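Local coordinates for E3 SUMO-protein ligase SIZ2 (Saccharomyces cerevisiae, PDB 6U75) that probably acts as a SUMO E3 ligase of the PIAS family, promoting attachment of SUMO to target proteins, and binds double-stranded DNA and zinc, at residues K35-K38 with S39-D42; I240-F243 with V244-I248; K95-N98 with G99-N102; I11-P15 with D16-K20. All coordinates share one frame; numbering follows the deposited sequence.

Interaction 1 (K35-K38 with S39-D42); sequences KVSK and SNHD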
# COMPACT_ATOMS: atom_id res chain seq x y z
N LYS A 35 -2.40 19.70 20.77
CA LYS A 35 -3.35 20.58 20.12
C LYS A 35 -3.03 20.68 18.64
O LYS A 35 -1.88 20.50 18.22
CB LYS A 35 -3.32 21.98 20.75
CG LYS A 35 -3.55 21.99 22.25
CD LYS A 35 -3.24 23.34 22.88
CE LYS A 35 -4.41 24.31 22.75
NZ LYS A 35 -5.57 23.89 23.57
N VAL A 36 -4.06 20.95 17.84
CA VAL A 36 -3.92 21.16 16.41
C VAL A 36 -4.33 22.60 16.13
O VAL A 36 -5.51 22.95 16.23
CB VAL A 36 -4.77 20.18 15.59
CG1 VAL A 36 -4.68 20.51 14.11
CG2 VAL A 36 -4.30 18.75 15.84
N SER A 37 -3.35 23.44 15.79
CA SER A 37 -3.57 24.87 15.60
C SER A 37 -4.75 25.15 14.68
O SER A 37 -5.16 24.28 13.91
CB SER A 37 -2.31 25.52 15.04
OG SER A 37 -2.05 25.06 13.72
N LYS A 38 -5.29 26.36 14.76
CA LYS A 38 -6.37 26.75 13.87
C LYS A 38 -5.89 26.86 12.43
O LYS A 38 -6.67 26.63 11.50
CB LYS A 38 -6.98 28.08 14.33
CG LYS A 38 -8.40 28.33 13.85
CD LYS A 38 -8.43 29.18 12.59
CE LYS A 38 -9.86 29.44 12.14
NZ LYS A 38 -9.92 30.29 10.92
N SER A 39 -4.61 27.19 12.22
CA SER A 39 -4.07 27.23 10.87
C SER A 39 -4.06 25.84 10.25
O SER A 39 -4.38 25.68 9.06
CB SER A 39 -2.66 27.82 10.88
OG SER A 39 -2.70 29.23 11.03
N ASN A 40 -3.70 24.82 11.02
CA ASN A 40 -3.72 23.46 10.50
C ASN A 40 -5.15 22.98 10.26
O ASN A 40 -5.40 22.20 9.33
CB ASN A 40 -2.98 22.52 11.45
CG ASN A 40 -1.48 22.71 11.39
OD1 ASN A 40 -0.90 22.92 10.32
ND2 ASN A 40 -0.83 22.63 12.55
N HIS A 41 -6.11 23.43 11.07
CA HIS A 41 -7.51 23.14 10.78
C HIS A 41 -7.93 23.78 9.46
O HIS A 41 -8.60 23.14 8.64
CB HIS A 41 -8.39 23.65 11.92
CG HIS A 41 -8.61 22.64 13.01
ND1 HIS A 41 -9.73 21.83 13.05
CD2 HIS A 41 -7.87 22.31 14.08
CE1 HIS A 41 -9.66 21.05 14.11
NE2 HIS A 41 -8.54 21.32 14.76
N ASP A 42 -7.55 25.04 9.25
CA ASP A 42 -7.86 25.70 7.98
C ASP A 42 -7.21 24.97 6.81
O ASP A 42 -7.78 24.88 5.73
CB ASP A 42 -7.40 27.15 8.02
CG ASP A 42 -8.14 27.98 9.05
OD1 ASP A 42 -9.27 27.60 9.41
OD2 ASP A 42 -7.59 29.01 9.49
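S37 caps the start of helix 38-46: its OG accepts a hydrogen bond from N40 N at 3.2 Å. With chi1 at 66°, OG stands between the backbone N and the carbonyl carbon, which turns it to the first helical turn.

The packed side is formed by V36 and H41, both buried. The CG1 methyl of V36 meets H41 CD2 at 3.7 Å and also touches N40 CB. The two side chains cross at about a right angle. The imidazole turns its CD2 edge to two backbone oxygens, V36 O at 3.3 Å and S37 O, both near the ring plane. V36 also touches L110, and H41 touches P113.

The outer side is more open. K38 is exposed and D42 partly so. The lysine chain bends at chi2 and reaches forward one turn to D42. There K38 NZ forms a salt bridge to D42 OD2 at 3.0 Å, on the syn lone pair of that oxygen; the bond to OD1 is weak. Along the backbone, H41 N bonds S37 O and D42 N bonds K38 O. The cap thus satisfies N40 N in the first turn, and K38 NZ probably offsets the charge of the D42 carboxylate on the exposed side.

Interaction 2 (I240-F243 with V244-I248); sequences ISEF and VDNII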
# COMPACT_ATOMS: atom_id res chain seq x y z
N ILE A 240 1.42 -1.34 -17.64
CA ILE A 240 0.47 -2.19 -18.35
C ILE A 240 1.23 -3.04 -19.37
O ILE A 240 2.21 -2.59 -19.97
CB ILE A 240 -0.61 -1.34 -19.04
CG1 ILE A 240 -1.43 -0.56 -18.00
CG2 ILE A 240 -1.52 -2.22 -19.89
CD1 ILE A 240 -2.27 -1.43 -17.09
N SER A 241 0.76 -4.27 -19.56
CA SER A 241 1.33 -5.18 -20.56
C SER A 241 0.51 -5.06 -21.84
O SER A 241 -0.66 -5.44 -21.88
CB SER A 241 1.33 -6.62 -20.04
OG SER A 241 1.58 -7.53 -21.09
N GLU A 242 1.14 -4.54 -22.90
CA GLU A 242 0.43 -4.36 -24.15
C GLU A 242 -0.00 -5.69 -24.75
O GLU A 242 -1.06 -5.77 -25.39
CB GLU A 242 1.30 -3.59 -25.15
CG GLU A 242 0.57 -3.15 -26.40
CD GLU A 242 1.49 -2.51 -27.42
OE1 GLU A 242 2.72 -2.60 -27.25
OE2 GLU A 242 0.98 -1.91 -28.39
N PHE A 243 0.79 -6.74 -24.56
CA PHE A 243 0.48 -8.04 -25.15
C PHE A 243 -0.82 -8.60 -24.59
O PHE A 243 -1.77 -8.88 -25.33
CB PHE A 243 1.65 -9.00 -24.91
CG PHE A 243 1.57 -10.27 -25.71
CD1 PHE A 243 1.72 -10.25 -27.09
CD2 PHE A 243 1.38 -11.49 -25.08
CE1 PHE A 243 1.66 -11.41 -27.82
CE2 PHE A 243 1.32 -12.66 -25.82
CZ PHE A 243 1.47 -12.62 -27.19
N VAL A 244 -0.88 -8.77 -23.27
CA VAL A 244 -2.09 -9.31 -22.64
C VAL A 244 -3.26 -8.36 -22.85
O VAL A 244 -4.41 -8.79 -23.02
CB VAL A 244 -1.84 -9.56 -21.14
CG1 VAL A 244 -3.07 -10.19 -20.50
CG2 VAL A 244 -0.62 -10.45 -20.95
N ASP A 245 -3.00 -7.05 -22.84
CA ASP A 245 -4.07 -6.08 -23.06
C ASP A 245 -4.70 -6.26 -24.43
O ASP A 245 -5.93 -6.26 -24.57
CB ASP A 245 -3.53 -4.66 -22.89
CG ASP A 245 -4.60 -3.61 -23.10
OD1 ASP A 245 -5.50 -3.50 -22.25
OD2 ASP A 245 -4.53 -2.89 -24.12
N ASN A 246 -3.87 -6.43 -25.47
CA ASN A 246 -4.40 -6.63 -26.81
C ASN A 246 -5.11 -7.98 -26.92
O ASN A 246 -6.13 -8.09 -27.61
CB ASN A 246 -3.27 -6.54 -27.84
CG ASN A 246 -2.63 -5.16 -27.88
OD1 ASN A 246 -3.19 -4.19 -27.36
ND2 ASN A 246 -1.46 -5.07 -28.50
N ILE A 247 -4.59 -9.01 -26.25
CA ILE A 247 -5.27 -10.30 -26.27
C ILE A 247 -6.66 -10.17 -25.65
O ILE A 247 -7.63 -10.74 -26.16
CB ILE A 247 -4.43 -11.37 -25.54
CG1 ILE A 247 -3.17 -11.66 -26.35
CG2 ILE A 247 -5.25 -12.64 -25.33
CD1 ILE A 247 -2.27 -12.72 -25.74
N ILE A 248 -6.78 -9.41 -24.56
CA ILE A 248 -8.07 -9.25 -23.91
C ILE A 248 -9.02 -8.43 -24.78
O ILE A 248 -10.19 -8.78 -24.94
CB ILE A 248 -7.90 -8.61 -22.52
CG1 ILE A 248 -7.13 -9.56 -21.59
CG2 ILE A 248 -9.25 -8.26 -21.92
CD1 ILE A 248 -6.69 -8.92 -20.29
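F243 holds CG anti to its backbone N (chi1 -168°), and I247 holds CG1 anti to its carbonyl carbon. I247 then runs straight on to CD1. These torsions bring the isoleucine methyl over one face of the phenyl ring. I247 CD1 lies 4.1 Å from the F243 ring centroid, 29° off the ring normal. This is a CH-pi contact. Its closest approach is I247 CD1 to F243 CE2, at 3.6 Å.

One step back, E242 and N246 form a second pair of the same spacing. E242 CG passes 3.5 Å from N246 ND2, and the carboxylate and amide planes are 73° apart. The polar end of E242 is taken elsewhere, because OE1 accepts from K157 N.

Three backbone bonds join the two segments: D245 N to S241 O, N246 N to E242 O at 2.9 Å, and I247 N to F243 O. S241 stands at the N-cap position, and S241 OG also touches V244 CG2 at 3.7 Å. Helix 242-249 belongs to the SP-RING zinc finger, where it follows the short strand 239-240. The side chain of S241 is about 11 Å from the bound zinc ion, which C203, H205, C226 and C229 hold.

The helix is packed on several sides. F243 packs on T160, T161 and I164 of helix 157-168. V244 and I247 meet L183, and V244, D245 and I248 touch P197. E242 and N246 are partly exposed and lie close to K157.

Interaction 3 (K95-N98 with G99-N102); sequences KKQN and GTGN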
# COMPACT_ATOMS: atom_id res chain seq x y z
N LYS A 95 -0.06 -9.50 10.73
CA LYS A 95 0.69 -9.55 11.98
C LYS A 95 2.01 -10.29 11.82
O LYS A 95 2.96 -10.02 12.57
CB LYS A 95 -0.16 -10.22 13.07
CG LYS A 95 -1.54 -9.63 13.25
CD LYS A 95 -2.57 -10.72 13.49
CE LYS A 95 -3.99 -10.17 13.49
NZ LYS A 95 -5.01 -11.26 13.51
N LYS A 96 2.10 -11.21 10.86
CA LYS A 96 3.30 -12.01 10.68
C LYS A 96 4.44 -11.24 10.05
O LYS A 96 5.60 -11.64 10.21
CB LYS A 96 2.98 -13.24 9.83
CG LYS A 96 2.04 -14.23 10.48
CD LYS A 96 2.71 -14.95 11.64
CE LYS A 96 1.94 -16.20 12.04
NZ LYS A 96 1.93 -17.22 10.95
N GLN A 97 4.16 -10.16 9.33
CA GLN A 97 5.17 -9.40 8.62
C GLN A 97 5.33 -8.01 9.23
O GLN A 97 4.37 -7.42 9.73
CB GLN A 97 4.81 -9.27 7.13
CG GLN A 97 5.91 -8.69 6.27
CD GLN A 97 5.55 -8.69 4.80
OE1 GLN A 97 4.65 -9.41 4.37
NE2 GLN A 97 6.25 -7.87 4.02
N ASN A 98 6.56 -7.50 9.19
CA ASN A 98 6.89 -6.19 9.71
C ASN A 98 6.88 -5.17 8.58
O ASN A 98 7.34 -5.45 7.47
CB ASN A 98 8.25 -6.20 10.40
CG ASN A 98 8.29 -7.14 11.59
OD1 ASN A 98 7.34 -7.22 12.36
ND2 ASN A 98 9.40 -7.85 11.75
N GLY A 99 6.38 -3.97 8.88
CA GLY A 99 6.28 -2.92 7.89
C GLY A 99 5.02 -2.94 7.06
O GLY A 99 4.90 -2.14 6.12
N THR A 100 4.08 -3.83 7.36
CA THR A 100 2.83 -3.96 6.62
C THR A 100 1.66 -3.32 7.35
O THR A 100 0.51 -3.76 7.19
CB THR A 100 2.53 -5.43 6.33
OG1 THR A 100 2.22 -6.10 7.56
CG2 THR A 100 3.73 -6.10 5.68
N GLY A 101 1.92 -2.29 8.15
CA GLY A 101 0.87 -1.60 8.87
C GLY A 101 0.40 -0.37 8.13
O GLY A 101 1.09 0.16 7.26
N ASN A 102 -0.80 0.07 8.48
CA ASN A 102 -1.39 1.29 7.94
C ASN A 102 -1.48 2.36 9.02
O ASN A 102 -1.46 2.05 10.21
CB ASN A 102 -2.79 1.02 7.38
CG ASN A 102 -2.76 0.35 6.03
OD1 ASN A 102 -1.74 0.33 5.35
ND2 ASN A 102 -3.90 -0.20 5.62
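Q97 and T100 cross at about a right angle, with the threonine methyl set over the flat side of the glutamine amide. T100 CG2 is 3.3 Å from Q97 CD. T100 CG2 is also 3.5 Å from Q97 NE2 and a little farther from OE1, so the methyl sits almost centrally above the group. Q97 is extended beyond CG, with CG anti to its backbone N (chi1 -171°). The methyl also touches the CB and CG part of the chain.

The other branch of T100 turns to the backbone. Its OG1 is hydrogen-bonded to G93 O, and K92 NZ makes a weak bond to it. The same lysine NZ donates to Q97 O, which ties the two sides of the turn to one amine. Between them the chain bends at G99, which has a positive phi (87°). G99 N is hydrogen-bonded to D73 OD1.

The segments form part of the long loop between strands 85-86 and 104-105 of the PINIT domain. N102 pairs through its backbone with V91 just before strand 104-105. The loop also meets the SP-RING part: Q97 touches Q225, and N102 touches P222 and makes a weak bond to S219 O, just beyond helix 211-218.

Interaction 4 (I11-P15 with D16-K20); sequences IVQIP and DANKK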
# COMPACT_ATOMS: atom_id res chain seq x y z
N ILE A 11 2.36 16.62 4.17
CA ILE A 11 2.24 18.04 3.93
C ILE A 11 2.90 18.85 5.04
O ILE A 11 3.59 19.83 4.77
CB ILE A 11 0.75 18.43 3.78
CG1 ILE A 11 0.10 17.66 2.63
CG2 ILE A 11 0.61 19.94 3.57
CD1 ILE A 11 0.73 17.91 1.27
N VAL A 12 2.71 18.43 6.28
CA VAL A 12 3.33 19.09 7.43
C VAL A 12 3.24 18.14 8.61
O VAL A 12 2.25 17.44 8.80
CB VAL A 12 2.65 20.44 7.74
CG1 VAL A 12 1.14 20.27 7.87
CG2 VAL A 12 3.23 21.05 9.00
N GLN A 13 4.31 18.11 9.41
CA GLN A 13 4.31 17.37 10.65
C GLN A 13 3.64 18.19 11.74
O GLN A 13 3.83 19.40 11.83
CB GLN A 13 5.74 17.02 11.07
CG GLN A 13 5.83 16.14 12.31
CD GLN A 13 7.26 15.75 12.63
OE1 GLN A 13 8.18 16.05 11.88
NE2 GLN A 13 7.44 15.06 13.76
N ILE A 14 2.85 17.52 12.57
CA ILE A 14 2.18 18.20 13.68
C ILE A 14 3.16 18.32 14.84
O ILE A 14 3.72 17.31 15.28
CB ILE A 14 0.92 17.44 14.10
CG1 ILE A 14 -0.15 17.53 13.01
CG2 ILE A 14 0.39 17.99 15.42
CD1 ILE A 14 -0.74 18.91 12.81
N PRO A 15 3.40 19.53 15.37
CA PRO A 15 4.33 19.66 16.49
C PRO A 15 3.72 19.20 17.80
O PRO A 15 2.50 19.25 18.00
CB PRO A 15 4.62 21.17 16.52
CG PRO A 15 3.37 21.79 15.99
CD PRO A 15 2.83 20.82 14.96
N ASP A 16 4.59 18.74 18.69
CA ASP A 16 4.19 18.27 20.01
C ASP A 16 3.27 17.06 19.94
O ASP A 16 2.53 16.79 20.89
CB ASP A 16 3.52 19.39 20.82
CG ASP A 16 4.35 20.66 20.85
OD1 ASP A 16 5.60 20.56 20.76
OD2 ASP A 16 3.76 21.75 20.97
N ALA A 17 3.30 16.32 18.83
CA ALA A 17 2.51 15.11 18.67
C ALA A 17 3.40 13.88 18.49
O ALA A 17 2.96 12.88 17.91
CB ALA A 17 1.55 15.24 17.48
N ASN A 18 4.63 13.94 18.97
CA ASN A 18 5.55 12.81 18.93
C ASN A 18 5.57 12.11 20.28
O ASN A 18 5.25 12.70 21.31
CB ASN A 18 6.96 13.27 18.56
CG ASN A 18 6.99 14.09 17.29
OD1 ASN A 18 7.14 13.56 16.19
ND2 ASN A 18 6.83 15.41 17.42
N LYS A 19 5.95 10.83 20.27
CA LYS A 19 6.07 10.11 21.53
C LYS A 19 6.92 8.87 21.34
O LYS A 19 6.82 8.18 20.32
CB LYS A 19 4.68 9.72 22.07
CG LYS A 19 4.68 9.34 23.55
CD LYS A 19 4.98 10.54 24.44
CE LYS A 19 5.09 10.15 25.91
NZ LYS A 19 3.77 10.21 26.60
N LYS A 20 7.76 8.59 22.32
CA LYS A 20 8.53 7.35 22.36
C LYS A 20 7.84 6.37 23.30
O LYS A 20 7.51 6.72 24.44
CB LYS A 20 9.97 7.61 22.83
CG LYS A 20 10.88 8.21 21.76
CD LYS A 20 11.04 7.27 20.57
CE LYS A 20 12.39 7.45 19.90
NZ LYS A 20 13.50 6.91 20.73
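Q13 NE2 lies 2.9 Å from N18 OD1, the closest polar approach between the side chains here. The two side chains cross at about a right angle, and their amide planes are 75° apart. The extended chain of Q13, with CG anti to the backbone N (chi1 -176°), carries NE2 across to N18. Both amides are on the outer side, where N18 is exposed and Q13 partly so.

The inner side is apolar. I14 CG2 packs against A17 CB at 3.6 Å, and the A17 CB methyl also lies 3.7 Å from I14 O. Both residues are buried. I14 leans on N40 of helix 38-46 and L52 of strand 50-58, while A17 touches F34 and C134.

I14 to A17 form a type II beta turn, with P15 and D16 at its two corners. D16 has a positive phi (63°), as the third position of such a turn requires. The turn interrupts strand 12-21 of the PINIT domain. I14 is bonded by its backbone to C134 and K19 to I132, so the strand bows out here and then returns to strand 130-139. Just upstream, I11 and V12 both face I136 in a classic beta bulge. Past the turn, K19 packs on T30 and M32 of strand 28-34, and its NZ makes a weak bond to K31 O.

How the interactions relate
Interactions 1, 3 and 4 belong to the PINIT domain, while interaction 2 belongs to the SP-RING. Interactions 1 and 4 are neighbours, with centres about 13 Å apart: I14 CD1 of the turn meets N40 ND2 of the helix at 3.7 Å. Interaction 2 lies on the opposite side of the chain's centre from both. It is the most buried of the four, and its main side-chain contact is a methyl over an aromatic ring. The others are partly buried. Interaction 1 pairs a helix cap with a surface salt bridge, interaction 4 has a polar pair outside and an I14-A17 apolar contact inside, and interaction 3 packs a methyl on an amide where the PINIT loop meets the SP-RING part.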